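PDB 1YHT: DspB from Aggregatibacter actinomycetemcomitans, which probably hydrolyses terminal beta-linked N-acetylhexosamine residues as a family 20 glycoside hydrolase, and so releases bacterial biofilm. Local coordinates for residues Ile149-Ala154 with Ile196-Lys201; Phe159-Met164 with Ser203-Lys208; Ser175-Ile180 with Asn231-Tyr236. All blocks are in the same frame, centred on the assembly; numbering follows the deposited sequence.

Contact 1 (Ile149-Ala154 with Ile196-Lys201); sequences IDITNA and ITYANK
I151 meets Y198 chiefly through its CG2 methyl, with CB beside it near the CG and CD1 corner of the ring. CG2 stands 3.5 Å from the centroid of the Y198 ring and only 8° off the ring normal, a CH-pi contact over one face. That methyl is almost equally far from all six ring carbons, from 3.6 Å at CG to 4.0 Å at CZ. The I151 side chain runs across the tyrosine at about a right angle. Its CG1 is wedged between its own backbone N and carbonyl carbon (chi1 58°), which leaves CG2 beside the N and aimed at the ring. Farther along the tyrosine, I149 adds CG2, 3.9 Å from Y198 OH and oblique to the ring. Isoleucine carbons thus meet the ring over one face and near its hydroxyl, and a hydrogen bond with S117 OG, outside the two segments, holds that hydroxyl. I157 and M160 of helix 154-171 also touch the tyrosine.

I151 itself sits in a type I beta turn that runs from D150 to N153, closed by N153 N bonding to D150 O at 3.1 Å. D150 OD1 reinforces it by accepting T152 N at 3.0 Å, an Asx turn; T152 OG1 reaches the same oxygen from the same face of the carboxylate. N153 then serves as N-cap, its OD1 accepting from D155 N. A loop that turns sharply, caps helix 154-171 and lays an isoleucine on a tyrosine of helix 192-208 thus joins two successive outer helices of a TIM barrel, the fold of the family 20 catalytic domain.

Contact 2 (Phe159-Met164 with Ser203-Lys208); sequences FMQSLM and SYFLEK
With chi1 at 170°, the F205 ring swings away from its own backbone nitrogen and out from helix 192-208 toward helix 154-171, where Q161, extended beyond CG, lies flat along it. The two side chains slide past each other in opposite directions. Q161 CG sits over the middle of the ring, 3.9 Å from the F205 centroid, as a CH-pi contact. Beyond it the amide is stacked over the CG and CD1 side of the ring, near the CB end, its plane 11° from that of the ring. Q161 CD comes within 3.6 Å of F205 CD1, and Q161 NE2 reaches on, to 3.6 Å from F205 CB. At the far end of the ring, F205 CZ approaches the backbone oxygen Q161 O at 3.5 Å.

Both helices belong to the outer layer of the TIM barrel and are consecutive there, with strand 177-181 between them in the chain. Their segments run roughly parallel, as neighbouring outer helices of a TIM barrel do, the axes crossing at -33° and 11.3 Å apart at their closest.

Deeper in the interface M164 takes over. A bend at its last torsion turns the methyl toward L206, placing M164 CE 3.6 Å from L206 CG and in touch with both of that leucine's methyls. M164 SD lies oblique to the F205 ring in a Met-aromatic contact, 5.2 Å from its centroid. M164 and L206 also both rest on F178 of strand 177-181.

Contact 3 (Ser175-Ile180 with Asn231-Tyr236); sequences SQHFHI and NIEITY
The short strands 177-180 and 233-236 face each other without pairing: their nearest CA atoms, those of H179 and E233, are 9.0 Å apart, and strand 212-216 runs between them as a parallel partner to both. They are strands of the parallel TIM barrel, one strand apart, whose side chains meet across the inside. Two histidines two residues apart on one strand reach for two polar residues spaced likewise on the other.

H179 and T235 approach from opposite directions and share a hydrogen bond, H179 NE2 to T235 OG1 at 2.8 Å. It is fairly straight at 158°, either atom could be the donor, and T235 comes in at the edge of the imidazole. T235 OG1 also has a weak bond to M215 O.

H177 and E233 cross at about a right angle, with ring and carboxylate planes 52° apart. Here water 1 does the joining: it lies in the plane of the H177 ring, 2.8 Å from H177 NE2, and donates to E233 OE2 in a short bond of 2.5 Å. E233 OE1 approaches H177 CD2 to 3.2 Å, but its salt bridge is with R214 NE, while H177 ND1 is bonded to E110 OE2.

Around this largely buried polar cluster, H179 stacks on H51 and meets W216 obliquely. F178 and I180, on the outward side of their strand, pack against L206 of helix 192-208, and I232 touches N200 and S203 of the same helix.

Read together, the three contacts run from the outer helical layer of a TIM barrel to its interior, and illustrate a principle: apolar packing between the helices outside, polar side chains within. Contacts 1 and 2 share helix 192-208 and adjoin, Y198 OH lying 3.4 Å from M160 CG. Contact 1 is buried although about 19 Å from the chain's centre; contact 2, at about 17 Å, is only partly so. Each lays groups over an aromatic face, and contact 2 adds an aliphatic patch. Contact 3, largely buried at about 10 Å, joins two strands of the barrel wall through hydrogen-bonding side chains that meet inside. L206 CD1, 3.6 Å from I180 CG2, connects the layers.

Contact 1 (Ile149-Ala154 with Ile196-Lys201)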
# COMPACT_ATOMS: atom_id res chain seq x y z
N ILE A 149 13.71 9.56 -2.53
CA ILE A 149 14.52 9.88 -1.38
C ILE A 149 15.88 9.21 -1.56
O ILE A 149 15.98 8.13 -2.21
CB ILE A 149 13.82 9.38 -0.06
CG1 ILE A 149 14.34 10.15 1.17
CG2 ILE A 149 14.03 7.92 0.14
CD1 ILE A 149 13.64 11.42 1.43
N ASP A 150 16.93 9.82 -0.99
CA ASP A 150 18.26 9.20 -1.03
C ASP A 150 18.43 8.14 0.02
O ASP A 150 18.72 8.45 1.18
CB ASP A 150 19.35 10.25 -0.84
CG ASP A 150 20.73 9.72 -1.12
OD1 ASP A 150 20.95 8.47 -1.21
OD2 ASP A 150 21.61 10.59 -1.17
N ILE A 151 18.30 6.88 -0.39
CA ILE A 151 18.33 5.75 0.59
C ILE A 151 19.72 5.50 1.22
O ILE A 151 19.88 4.73 2.22
CB ILE A 151 17.80 4.47 -0.08
CG1 ILE A 151 18.63 4.12 -1.33
CG2 ILE A 151 16.29 4.61 -0.45
CD1 ILE A 151 18.28 2.76 -1.91
N THR A 152 20.72 6.19 0.69
CA THR A 152 22.10 6.12 1.19
C THR A 152 22.44 7.22 2.19
O THR A 152 23.47 7.16 2.87
CB THR A 152 23.12 6.20 0.02
OG1 THR A 152 23.18 7.53 -0.54
CG2 THR A 152 22.72 5.22 -1.08
N ASN A 153 21.62 8.26 2.26
CA ASN A 153 21.86 9.41 3.12
C ASN A 153 21.26 9.19 4.54
O ASN A 153 20.06 9.11 4.72
CB ASN A 153 21.24 10.64 2.45
CG ASN A 153 21.57 11.95 3.15
OD1 ASN A 153 21.89 11.98 4.33
ND2 ASN A 153 21.48 13.06 2.40
N ALA A 154 22.12 9.19 5.55
CA ALA A 154 21.71 8.99 6.92
C ALA A 154 20.61 9.99 7.30
O ALA A 154 19.66 9.64 8.03
CB ALA A 154 22.89 9.11 7.86
N ILE A 196 18.52 -2.97 0.30
CA ILE A 196 18.54 -3.98 1.37
C ILE A 196 18.86 -3.30 2.68
O ILE A 196 18.16 -3.51 3.71
CB ILE A 196 19.61 -5.05 1.12
CG1 ILE A 196 19.37 -5.76 -0.22
CG2 ILE A 196 19.70 -6.04 2.30
CD1 ILE A 196 18.01 -6.15 -0.48
N THR A 197 19.91 -2.49 2.65
CA THR A 197 20.35 -1.78 3.82
C THR A 197 19.26 -0.85 4.36
O THR A 197 19.03 -0.76 5.57
CB THR A 197 21.64 -0.97 3.49
OG1 THR A 197 22.61 -1.88 2.96
CG2 THR A 197 22.17 -0.27 4.69
N TYR A 198 18.64 -0.11 3.46
CA TYR A 198 17.60 0.87 3.78
C TYR A 198 16.38 0.13 4.38
O TYR A 198 15.89 0.48 5.43
CB TYR A 198 17.23 1.62 2.49
CG TYR A 198 16.08 2.62 2.59
CD1 TYR A 198 16.25 3.85 3.24
CD2 TYR A 198 14.83 2.34 2.02
CE1 TYR A 198 15.20 4.77 3.34
CE2 TYR A 198 13.76 3.26 2.14
CZ TYR A 198 13.96 4.48 2.79
OH TYR A 198 12.92 5.40 2.90
N ALA A 199 15.91 -0.89 3.69
CA ALA A 199 14.70 -1.60 4.13
C ALA A 199 14.98 -2.30 5.47
O ALA A 199 14.14 -2.29 6.36
CB ALA A 199 14.25 -2.59 3.08
N ASN A 200 16.17 -2.87 5.63
CA ASN A 200 16.52 -3.49 6.89
C ASN A 200 16.50 -2.45 8.01
O ASN A 200 15.95 -2.72 9.08
CB ASN A 200 17.88 -4.22 6.81
CG ASN A 200 17.77 -5.60 6.19
OD1 ASN A 200 16.67 -6.13 6.04
ND2 ASN A 200 18.92 -6.20 5.83
N LYS A 201 17.04 -1.26 7.76
CA LYS A 201 17.10 -0.23 8.82
C LYS A 201 15.71 0.19 9.29
O LYS A 201 15.44 0.38 10.49
CB LYS A 201 17.91 0.99 8.38
CG LYS A 201 19.41 0.79 8.55
CD LYS A 201 20.20 1.92 7.94
CE LYS A 201 21.69 1.81 8.27
NZ LYS A 201 22.42 3.04 7.83

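Contact 2 (Phe159-Met164 with Ser203-Lys208)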
# COMPACT_ATOMS: atom_id res chain seq x y z
N PHE A 159 15.06 11.47 8.59
CA PHE A 159 13.83 12.13 8.21
C PHE A 159 12.64 11.17 8.05
O PHE A 159 11.56 11.41 8.61
CB PHE A 159 14.00 12.92 6.91
CG PHE A 159 12.70 13.41 6.38
CD1 PHE A 159 12.09 14.52 6.94
CD2 PHE A 159 12.03 12.69 5.39
CE1 PHE A 159 10.83 14.96 6.49
CE2 PHE A 159 10.77 13.10 4.96
CZ PHE A 159 10.18 14.26 5.51
N MET A 160 12.86 10.10 7.28
CA MET A 160 11.87 9.05 7.04
C MET A 160 11.37 8.49 8.35
O MET A 160 10.17 8.35 8.52
CB MET A 160 12.41 7.89 6.18
CG MET A 160 12.47 8.21 4.73
SD MET A 160 10.94 8.85 4.03
CE MET A 160 9.77 7.57 4.35
N GLN A 161 12.31 8.19 9.24
CA GLN A 161 11.99 7.62 10.51
C GLN A 161 11.21 8.60 11.41
O GLN A 161 10.33 8.18 12.09
CB GLN A 161 13.26 7.15 11.18
CG GLN A 161 13.75 5.82 10.54
CD GLN A 161 15.05 5.34 11.17
OE1 GLN A 161 15.65 6.05 11.97
NE2 GLN A 161 15.47 4.12 10.81
N SER A 162 11.54 9.88 11.38
CA SER A 162 10.74 10.89 12.09
C SER A 162 9.28 10.93 11.60
O SER A 162 8.39 11.03 12.43
CB SER A 162 11.38 12.28 12.04
OG SER A 162 11.14 12.89 10.79
N LEU A 163 9.03 10.78 10.30
CA LEU A 163 7.66 10.74 9.75
C LEU A 163 7.00 9.39 10.09
O LEU A 163 5.84 9.33 10.53
CB LEU A 163 7.68 10.95 8.22
CG LEU A 163 6.34 11.10 7.50
CD1 LEU A 163 5.45 12.25 8.13
CD2 LEU A 163 6.62 11.35 6.00
N MET A 164 7.77 8.31 10.00
CA MET A 164 7.24 7.02 10.46
C MET A 164 6.77 7.07 11.91
O MET A 164 5.69 6.56 12.22
CB MET A 164 8.26 5.91 10.28
CG MET A 164 8.60 5.60 8.82
SD MET A 164 10.10 4.55 8.70
CE MET A 164 9.49 3.00 9.35
N SER A 203 12.97 -1.77 9.00
CA SER A 203 12.35 -2.90 9.69
C SER A 203 12.78 -3.00 11.16
O SER A 203 11.93 -3.29 12.02
CB SER A 203 12.63 -4.22 8.98
OG SER A 203 13.99 -4.65 9.08
N TYR A 204 14.08 -2.78 11.44
CA TYR A 204 14.56 -2.87 12.83
C TYR A 204 14.11 -1.64 13.68
O TYR A 204 13.90 -1.74 14.87
CB TYR A 204 16.08 -3.07 12.86
CG TYR A 204 16.46 -4.45 12.34
CD1 TYR A 204 15.97 -5.60 12.95
CD2 TYR A 204 17.29 -4.60 11.24
CE1 TYR A 204 16.30 -6.86 12.48
CE2 TYR A 204 17.62 -5.86 10.74
CZ TYR A 204 17.14 -6.98 11.38
OH TYR A 204 17.47 -8.22 10.91
N PHE A 205 13.93 -0.49 13.03
CA PHE A 205 13.37 0.68 13.69
C PHE A 205 11.91 0.35 14.08
O PHE A 205 11.47 0.62 15.20
CB PHE A 205 13.45 1.86 12.74
CG PHE A 205 12.69 3.06 13.17
CD1 PHE A 205 13.28 3.99 14.02
CD2 PHE A 205 11.39 3.27 12.74
CE1 PHE A 205 12.56 5.15 14.43
CE2 PHE A 205 10.71 4.42 13.11
CZ PHE A 205 11.29 5.35 13.96
N LEU A 206 11.15 -0.22 13.15
CA LEU A 206 9.77 -0.63 13.45
C LEU A 206 9.69 -1.71 14.55
O LEU A 206 8.82 -1.66 15.43
CB LEU A 206 9.07 -1.13 12.18
CG LEU A 206 8.71 -0.02 11.19
CD1 LEU A 206 8.30 -0.58 9.82
CD2 LEU A 206 7.62 0.89 11.71
N GLU A 207 10.57 -2.70 14.46
CA GLU A 207 10.68 -3.76 15.46
C GLU A 207 10.84 -3.15 16.84
O GLU A 207 10.12 -3.53 17.77
CB GLU A 207 11.83 -4.76 15.12
CG GLU A 207 12.04 -5.83 16.18
CD GLU A 207 13.24 -6.74 15.87
OE1 GLU A 207 14.39 -6.27 15.89
OE2 GLU A 207 13.02 -7.93 15.60
N LYS A 208 11.71 -2.15 16.99
CA LYS A 208 11.90 -1.54 18.30
C LYS A 208 10.63 -0.83 18.78
O LYS A 208 10.37 -0.78 19.98
CB LYS A 208 13.12 -0.59 18.32
CG LYS A 208 13.58 -0.20 19.77
CD LYS A 208 14.63 0.95 19.73
CE LYS A 208 14.87 1.59 21.13
NZ LYS A 208 15.00 3.13 21.05

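Contact 3 (Ser175-Ile180 with Asn231-Tyr236)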
# COMPACT_ATOMS: atom_id res chain seq x y z
N SER A 175 -2.80 -0.84 14.96
CA SER A 175 -1.86 -1.29 13.94
C SER A 175 -0.81 -2.17 14.57
O SER A 175 -0.19 -1.79 15.56
CB SER A 175 -1.20 -0.05 13.27
OG SER A 175 -0.19 -0.48 12.37
N GLN A 176 -0.64 -3.38 14.03
CA GLN A 176 0.49 -4.25 14.40
C GLN A 176 1.55 -4.42 13.31
O GLN A 176 2.62 -5.04 13.56
CB GLN A 176 -0.05 -5.62 14.84
CG GLN A 176 -0.81 -5.50 16.17
CD GLN A 176 -2.22 -4.99 16.01
OE1 GLN A 176 -2.99 -5.52 15.21
NE2 GLN A 176 -2.56 -3.95 16.73
N HIS A 177 1.26 -3.82 12.14
CA HIS A 177 2.15 -3.89 11.00
C HIS A 177 2.21 -2.51 10.40
O HIS A 177 1.18 -1.82 10.33
CB HIS A 177 1.62 -4.84 9.93
CG HIS A 177 1.43 -6.24 10.40
ND1 HIS A 177 0.33 -6.63 11.14
CD2 HIS A 177 2.19 -7.35 10.25
CE1 HIS A 177 0.43 -7.92 11.43
NE2 HIS A 177 1.56 -8.38 10.91
N PHE A 178 3.37 -2.16 9.85
CA PHE A 178 3.54 -0.89 9.14
C PHE A 178 4.13 -1.24 7.79
O PHE A 178 5.13 -1.95 7.70
CB PHE A 178 4.48 -0.00 9.98
CG PHE A 178 4.67 1.39 9.47
CD1 PHE A 178 4.22 2.49 10.21
CD2 PHE A 178 5.37 1.62 8.34
CE1 PHE A 178 4.43 3.80 9.78
CE2 PHE A 178 5.61 2.94 7.88
CZ PHE A 178 5.12 4.03 8.61
N HIS A 179 3.53 -0.68 6.72
CA HIS A 179 3.94 -1.00 5.38
C HIS A 179 4.91 0.09 4.89
O HIS A 179 4.55 1.26 4.82
CB HIS A 179 2.72 -1.17 4.49
CG HIS A 179 2.97 -1.93 3.22
ND1 HIS A 179 3.89 -1.51 2.27
CD2 HIS A 179 2.44 -3.08 2.74
CE1 HIS A 179 3.88 -2.36 1.26
NE2 HIS A 179 2.99 -3.30 1.50
N ILE A 180 6.14 -0.34 4.58
CA ILE A 180 7.19 0.55 4.13
C ILE A 180 7.30 0.76 2.61
O ILE A 180 8.23 1.45 2.10
CB ILE A 180 8.60 0.14 4.72
CG1 ILE A 180 9.08 -1.18 4.14
CG2 ILE A 180 8.53 0.16 6.27
CD1 ILE A 180 10.48 -1.55 4.45
N ASN A 231 12.08 -11.46 8.93
CA ASN A 231 10.79 -11.17 9.52
C ASN A 231 9.94 -10.16 8.71
O ASN A 231 8.75 -9.95 9.01
CB ASN A 231 10.94 -10.64 10.96
CG ASN A 231 11.40 -11.71 11.95
OD1 ASN A 231 12.08 -11.40 12.95
ND2 ASN A 231 11.03 -12.96 11.70
N ILE A 232 10.53 -9.54 7.70
CA ILE A 232 9.75 -8.57 6.91
C ILE A 232 8.73 -9.40 6.15
O ILE A 232 9.05 -10.51 5.64
CB ILE A 232 10.60 -7.77 5.93
CG1 ILE A 232 11.53 -6.83 6.69
CG2 ILE A 232 9.67 -6.96 4.94
CD1 ILE A 232 12.65 -6.18 5.78
N GLU A 233 7.49 -8.90 6.14
CA GLU A 233 6.39 -9.63 5.53
C GLU A 233 6.08 -9.05 4.16
O GLU A 233 6.02 -7.83 4.02
CB GLU A 233 5.16 -9.64 6.45
CG GLU A 233 5.46 -10.19 7.86
CD GLU A 233 4.29 -10.24 8.82
OE1 GLU A 233 3.18 -9.80 8.46
OE2 GLU A 233 4.48 -10.73 9.96
N ILE A 234 5.94 -9.92 3.16
CA ILE A 234 5.88 -9.48 1.78
C ILE A 234 4.45 -9.43 1.23
O ILE A 234 3.69 -10.43 1.34
CB ILE A 234 6.74 -10.35 0.88
CG1 ILE A 234 8.20 -10.50 1.43
CG2 ILE A 234 6.68 -9.83 -0.55
CD1 ILE A 234 8.79 -9.24 1.97
N THR A 235 4.10 -8.29 0.64
CA THR A 235 2.88 -8.14 -0.16
C THR A 235 3.23 -8.27 -1.65
O THR A 235 3.74 -7.34 -2.27
CB THR A 235 2.11 -6.78 0.18
OG1 THR A 235 2.94 -5.62 -0.02
CG2 THR A 235 1.71 -6.80 1.60
N TYR A 236 3.00 -9.48 -2.18
CA TYR A 236 3.51 -9.92 -3.49
C TYR A 236 2.49 -9.69 -4.59
O TYR A 236 1.49 -10.44 -4.69
CB TYR A 236 3.89 -11.44 -3.47
CG TYR A 236 4.88 -11.80 -4.56
CD1 TYR A 236 6.22 -12.06 -4.26
CD2 TYR A 236 4.51 -11.81 -5.90
CE1 TYR A 236 7.18 -12.33 -5.28
CE2 TYR A 236 5.42 -12.10 -6.90
CZ TYR A 236 6.76 -12.40 -6.59
OH TYR A 236 7.70 -12.67 -7.61
O HOH W 1 2.41 -10.98 11.32